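Globin III, extracellular (Lumbricus terrestris, PDB 1X9F) carries haem with bound carbon monoxide here and probably transports oxygen as one globin subunit of the giant extracellular haemoglobin (erythrocruorin) of the earthworm. Local coordinates at residues Cys6-Trp19 with Leu128-Leu140. Sequence-based numbering, arbitrary orientation.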
loop_
_atom_site.group_PDB
_atom_site.type_symbol
_atom_site.label_atom_id
_atom_site.label_comp_id
_atom_site.label_asym_id
_atom_site.label_seq_id
_atom_site.Cartn_x
_atom_site.Cartn_y
_atom_site.Cartn_z
ATOM N N CYS C 6 -3.372 30.836 -19.505
ATOM C CA CYS C 6 -4.084 31.457 -18.427
ATOM C C CYS C 6 -5.429 30.780 -18.322
ATOM O O CYS C 6 -6.233 30.842 -19.260
ATOM C CB CYS C 6 -4.268 32.931 -18.736
ATOM S SG CYS C 6 -3.870 33.931 -17.307
ATOM N N CYS C 7 -5.670 30.134 -17.186
ATOM C CA CYS C 7 -6.833 29.272 -17.022
ATOM C C CYS C 7 -6.932 28.330 -18.226
ATOM O O CYS C 7 -7.934 28.291 -18.947
ATOM C CB CYS C 7 -8.106 30.099 -16.839
ATOM S SG CYS C 7 -9.513 29.109 -16.300
ATOM N N SER C 8 -5.843 27.597 -18.433
ATOM C CA SER C 8 -5.706 26.629 -19.506
ATOM C C SER C 8 -6.708 25.485 -19.367
ATOM O O SER C 8 -7.482 25.436 -18.405
ATOM C CB SER C 8 -4.284 26.063 -19.483
ATOM O OG SER C 8 -4.072 25.296 -18.304
ATOM N N GLU C 9 -6.681 24.569 -20.335
ATOM C CA GLU C 9 -7.494 23.357 -20.296
ATOM C C GLU C 9 -7.371 22.629 -18.963
ATOM O O GLU C 9 -8.362 22.488 -18.244
ATOM C CB GLU C 9 -7.095 22.400 -21.423
ATOM C CG GLU C 9 -7.402 22.886 -22.835
ATOM C CD GLU C 9 -8.891 23.021 -23.126
ATOM O OE1 GLU C 9 -9.235 23.821 -24.023
ATOM O OE2 GLU C 9 -9.717 22.336 -22.477
ATOM N N GLU C 10 -6.158 22.165 -18.645
ATOM C CA GLU C 10 -5.887 21.464 -17.384
ATOM C C GLU C 10 -6.242 22.330 -16.172
ATOM O O GLU C 10 -6.815 21.824 -15.210
ATOM C CB GLU C 10 -4.427 20.995 -17.290
ATOM C CG GLU C 10 -4.091 19.692 -18.028
ATOM C CD GLU C 10 -4.461 18.447 -17.234
ATOM O OE1 GLU C 10 -3.723 18.096 -16.278
ATOM O OE2 GLU C 10 -5.482 17.802 -17.580
ATOM N N ASP C 11 -5.908 23.626 -16.229
ATOM C CA ASP C 11 -6.254 24.586 -15.161
ATOM C C ASP C 11 -7.725 24.515 -14.775
ATOM O O ASP C 11 -8.055 24.291 -13.607
ATOM C CB ASP C 11 -5.952 26.032 -15.576
ATOM C CG ASP C 11 -4.481 26.389 -15.480
ATOM O OD1 ASP C 11 -4.077 27.364 -16.147
ATOM O OD2 ASP C 11 -3.654 25.774 -14.771
ATOM N N HIS C 12 -8.603 24.704 -15.757
ATOM C CA HIS C 12 -10.029 24.730 -15.462
ATOM C C HIS C 12 -10.580 23.359 -15.068
ATOM O O HIS C 12 -11.568 23.271 -14.346
ATOM C CB HIS C 12 -10.838 25.421 -16.578
ATOM C CG HIS C 12 -11.166 24.547 -17.752
ATOM N ND1 HIS C 12 -10.721 24.820 -19.028
ATOM C CD2 HIS C 12 -11.932 23.434 -17.850
ATOM C CE1 HIS C 12 -11.180 23.900 -19.858
ATOM N NE2 HIS C 12 -11.915 23.046 -19.167
ATOM N N ARG C 13 -9.921 22.298 -15.526
ATOM C CA ARG C 13 -10.280 20.944 -15.144
ATOM C C ARG C 13 -9.907 20.703 -13.669
ATOM O O ARG C 13 -10.653 20.042 -12.943
ATOM C CB ARG C 13 -9.592 19.936 -16.087
ATOM C CG ARG C 13 -9.964 18.473 -15.858
ATOM C CD ARG C 13 -9.017 17.450 -16.516
ATOM N NE ARG C 13 -7.640 17.495 -15.991
ATOM C CZ ARG C 13 -7.256 17.026 -14.799
ATOM N NH1 ARG C 13 -8.135 16.473 -13.969
ATOM N NH2 ARG C 13 -5.984 17.121 -14.432
ATOM N N ILE C 14 -8.765 21.251 -13.238
ATOM C CA ILE C 14 -8.340 21.181 -11.831
ATOM C C ILE C 14 -9.336 21.939 -10.953
ATOM O O ILE C 14 -9.755 21.443 -9.906
ATOM C CB ILE C 14 -6.889 21.739 -11.630
ATOM C CG1 ILE C 14 -5.857 20.967 -12.462
ATOM C CG2 ILE C 14 -6.494 21.739 -10.152
ATOM C CD1 ILE C 14 -5.588 19.537 -12.004
ATOM N N VAL C 15 -9.719 23.130 -11.402
ATOM C CA VAL C 15 -10.665 23.968 -10.670
ATOM C C VAL C 15 -12.024 23.277 -10.489
ATOM O O VAL C 15 -12.568 23.259 -9.384
ATOM C CB VAL C 15 -10.797 25.377 -11.325
ATOM C CG1 VAL C 15 -12.023 26.123 -10.814
ATOM C CG2 VAL C 15 -9.535 26.199 -11.070
ATOM N N GLN C 16 -12.546 22.691 -11.566
ATOM C CA GLN C 16 -13.856 22.026 -11.548
ATOM C C GLN C 16 -13.902 20.817 -10.628
ATOM O O GLN C 16 -14.874 20.618 -9.895
ATOM C CB GLN C 16 -14.261 21.606 -12.956
ATOM C CG GLN C 16 -14.609 22.780 -13.834
ATOM C CD GLN C 16 -15.058 22.377 -15.222
ATOM O OE1 GLN C 16 -14.440 21.532 -15.875
ATOM N NE2 GLN C 16 -16.128 23.006 -15.692
ATOM N N LYS C 17 -12.842 20.017 -10.686
ATOM C CA LYS C 17 -12.695 18.834 -9.860
ATOM C C LYS C 17 -12.616 19.237 -8.394
ATOM O O LYS C 17 -13.271 18.629 -7.537
ATOM C CB LYS C 17 -11.432 18.075 -10.276
ATOM C CG LYS C 17 -11.215 16.768 -9.536
ATOM C CD LYS C 17 -9.826 16.204 -9.794
ATOM C CE LYS C 17 -9.722 15.543 -11.165
ATOM N NZ LYS C 17 -8.342 15.039 -11.419
ATOM N N GLN C 18 -11.833 20.272 -8.108
ATOM C CA GLN C 18 -11.647 20.714 -6.730
ATOM C C GLN C 18 -12.897 21.346 -6.132
ATOM O O GLN C 18 -13.233 21.091 -4.977
ATOM C CB GLN C 18 -10.441 21.642 -6.615
ATOM C CG GLN C 18 -9.131 20.882 -6.696
ATOM C CD GLN C 18 -7.901 21.770 -6.733
ATOM O OE1 GLN C 18 -6.780 21.268 -6.689
ATOM N NE2 GLN C 18 -8.097 23.077 -6.820
ATOM N N TRP C 19 -13.581 22.160 -6.925
ATOM C CA TRP C 19 -14.825 22.798 -6.512
ATOM C C TRP C 19 -15.907 21.768 -6.211
ATOM O O TRP C 19 -16.648 21.893 -5.235
ATOM C CB TRP C 19 -15.275 23.706 -7.641
ATOM C CG TRP C 19 -16.570 24.420 -7.475
ATOM C CD1 TRP C 19 -17.717 24.181 -8.167
ATOM C CD2 TRP C 19 -16.842 25.540 -6.619
ATOM N NE1 TRP C 19 -18.693 25.077 -7.792
ATOM C CE2 TRP C 19 -18.182 25.925 -6.846
ATOM C CE3 TRP C 19 -16.088 26.261 -5.680
ATOM C CZ2 TRP C 19 -18.788 26.981 -6.161
ATOM C CZ3 TRP C 19 -16.688 27.314 -5.004
ATOM C CH2 TRP C 19 -18.026 27.663 -5.248
ATOM N N LEU C 128 -11.581 23.703 1.038
ATOM C CA LEU C 128 -11.092 22.620 0.177
ATOM C C LEU C 128 -9.712 22.183 0.621
ATOM O O LEU C 128 -8.777 22.990 0.603
ATOM C CB LEU C 128 -11.012 23.087 -1.275
ATOM C CG LEU C 128 -12.215 23.866 -1.801
ATOM C CD1 LEU C 128 -11.902 24.490 -3.163
ATOM C CD2 LEU C 128 -13.406 22.942 -1.900
ATOM N N ASP C 129 -9.560 20.925 1.023
ATOM C CA ASP C 129 -8.222 20.468 1.409
ATOM C C ASP C 129 -7.368 20.133 0.188
ATOM O O ASP C 129 -6.218 19.706 0.316
ATOM C CB ASP C 129 -8.269 19.309 2.416
ATOM C CG ASP C 129 -8.945 18.061 1.866
ATOM O OD1 ASP C 129 -9.216 17.984 0.644
ATOM O OD2 ASP C 129 -9.242 17.091 2.599
ATOM N N ASP C 130 -7.939 20.341 -0.994
ATOM C CA ASP C 130 -7.187 20.208 -2.227
ATOM C C ASP C 130 -7.364 21.468 -3.075
ATOM O O ASP C 130 -8.452 21.724 -3.593
ATOM C CB ASP C 130 -7.655 18.967 -2.981
ATOM C CG ASP C 130 -6.704 18.562 -4.086
ATOM O OD1 ASP C 130 -7.168 17.913 -5.047
ATOM O OD2 ASP C 130 -5.484 18.841 -4.091
ATOM N N TYR C 131 -6.303 22.258 -3.209
ATOM C CA TYR C 131 -6.437 23.577 -3.814
ATOM C C TYR C 131 -5.189 23.978 -4.564
ATOM O O TYR C 131 -4.176 24.298 -3.950
ATOM C CB TYR C 131 -6.740 24.617 -2.722
ATOM C CG TYR C 131 -6.909 26.051 -3.202
ATOM C CD1 TYR C 131 -8.112 26.475 -3.767
ATOM C CD2 TYR C 131 -5.882 26.991 -3.059
ATOM C CE1 TYR C 131 -8.287 27.788 -4.194
ATOM C CE2 TYR C 131 -6.051 28.313 -3.487
ATOM C CZ TYR C 131 -7.259 28.697 -4.055
ATOM O OH TYR C 131 -7.464 29.987 -4.489
ATOM N N ASP C 132 -5.253 23.961 -5.890
ATOM C CA ASP C 132 -4.159 24.488 -6.691
ATOM C C ASP C 132 -4.307 25.995 -6.745
ATOM O O ASP C 132 -5.198 26.511 -7.428
ATOM C CB ASP C 132 -4.178 23.915 -8.107
ATOM C CG ASP C 132 -2.941 24.299 -8.902
ATOM O OD1 ASP C 132 -2.061 23.425 -9.066
ATOM O OD2 ASP C 132 -2.743 25.443 -9.381
ATOM N N ALA C 133 -3.441 26.704 -6.029
ATOM C CA ALA C 133 -3.560 28.157 -5.958
ATOM C C ALA C 133 -3.407 28.830 -7.313
ATOM O O ALA C 133 -4.092 29.811 -7.590
ATOM C CB ALA C 133 -2.582 28.751 -4.946
ATOM N N LEU C 134 -2.523 28.299 -8.156
ATOM C CA LEU C 134 -2.244 28.912 -9.455
ATOM C C LEU C 134 -3.414 28.791 -10.423
ATOM O O LEU C 134 -3.772 29.762 -11.090
ATOM C CB LEU C 134 -0.959 28.345 -10.073
ATOM C CG LEU C 134 0.335 28.672 -9.316
ATOM C CD1 LEU C 134 1.539 28.042 -9.980
ATOM C CD2 LEU C 134 0.553 30.175 -9.157
ATOM N N ALA C 135 -4.012 27.603 -10.481
ATOM C CA ALA C 135 -5.153 27.347 -11.357
ATOM C C ALA C 135 -6.384 28.165 -10.960
ATOM O O ALA C 135 -7.060 28.733 -11.821
ATOM C CB ALA C 135 -5.480 25.864 -11.376
ATOM N N TRP C 136 -6.669 28.223 -9.662
ATOM C CA TRP C 136 -7.802 28.996 -9.177
ATOM C C TRP C 136 -7.577 30.470 -9.428
ATOM O O TRP C 136 -8.474 31.151 -9.915
ATOM C CB TRP C 136 -8.049 28.740 -7.697
ATOM C CG TRP C 136 -8.875 27.534 -7.472
ATOM C CD1 TRP C 136 -8.427 26.265 -7.282
ATOM C CD2 TRP C 136 -10.303 27.465 -7.430
ATOM N NE1 TRP C 136 -9.487 25.408 -7.114
ATOM C CE2 TRP C 136 -10.652 26.119 -7.204
ATOM C CE3 TRP C 136 -11.329 28.407 -7.561
ATOM C CZ2 TRP C 136 -11.973 25.692 -7.100
ATOM C CZ3 TRP C 136 -12.640 27.984 -7.457
ATOM C CH2 TRP C 136 -12.950 26.639 -7.229
ATOM N N LYS C 137 -6.376 30.955 -9.118
ATOM C CA LYS C 137 -6.042 32.364 -9.325
ATOM C C LYS C 137 -6.341 32.842 -10.751
ATOM O O LYS C 137 -7.040 33.842 -10.938
ATOM C CB LYS C 137 -4.584 32.651 -8.959
ATOM C CG LYS C 137 -4.244 34.130 -8.983
ATOM C CD LYS C 137 -2.781 34.395 -8.668
ATOM C CE LYS C 137 -2.456 35.876 -8.836
ATOM N NZ LYS C 137 -3.424 36.773 -8.115
ATOM N N SER C 138 -5.825 32.122 -11.742
ATOM C CA SER C 138 -6.027 32.504 -13.136
ATOM C C SER C 138 -7.473 32.343 -13.613
ATOM O O SER C 138 -7.975 33.196 -14.348
ATOM C CB SER C 138 -5.061 31.751 -14.052
ATOM O OG SER C 138 -5.343 30.363 -14.042
ATOM N N CYS C 139 -8.135 31.261 -13.206
ATOM C CA CYS C 139 -9.541 31.077 -13.549
ATOM C C CYS C 139 -10.434 32.121 -12.866
ATOM O O CYS C 139 -11.280 32.735 -13.520
ATOM C CB CYS C 139 -9.990 29.640 -13.261
ATOM S SG CYS C 139 -9.214 28.453 -14.395
ATOM N N LEU C 140 -10.229 32.342 -11.570
ATOM C CA LEU C 140 -10.982 33.377 -10.858
ATOM C C LEU C 140 -10.801 34.750 -11.488
ATOM O O LEU C 140 -11.762 35.507 -11.612
ATOM C CB LEU C 140 -10.611 33.426 -9.372
ATOM C CG LEU C 140 -11.170 32.274 -8.537
ATOM C CD1 LEU C 140 -10.644 32.334 -7.110
ATOM C CD2 LEU C 140 -12.702 32.252 -8.565
#
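Cys-7 SG and Cys-139 SG are joined by a disulfide whose C-S-S-C torsion of 94° is close to the relaxed right angle, and the Cys-139 sulfur also packs against Val-15 CG2 (4.0 Å) and against CA and CB of His-12. Beside the disulfide, Ser-138 OG accepts a weak hydrogen bond from Cys-7 N (3.2 Å). Val-15 divides its branches. CG2 rests on Ala-135 O as well as on the sulfur; CG1, anti to the backbone N, lies over one face of the Trp-136 indole, 3.6 Å from the six-membered ring centroid in a CH-pi contact. Tyr-131 CE1 lies over the opposite face, toward the rim. At the indole rim, Trp-136 CH2 meets Trp-19 CE3 at 3.5 Å, the two ring planes inclined by 53°, while the Gln-18 amide lies nearly coplanar with the indole. This is the A/H helix contact of the globin fold: helix 9-19 crosses helix 133-140 at -102°, with the axes 8.6 Å apart, and the Ala-135 methyl touches Asp-11 O (3.8 Å) and OD2, with Ile-14 CB slightly farther away. Both helix starts are capped. Ser-8 and Asp-11 form a capping box, and Asp-132 OD2 accepts from Ala-135 N at 2.7 Å. Farther out, Asp-79 accepts from Trp-19 NE1 and Asp-86 from His-12 NE2, while Cys-6 is disulfide-bonded to the chain of another protein.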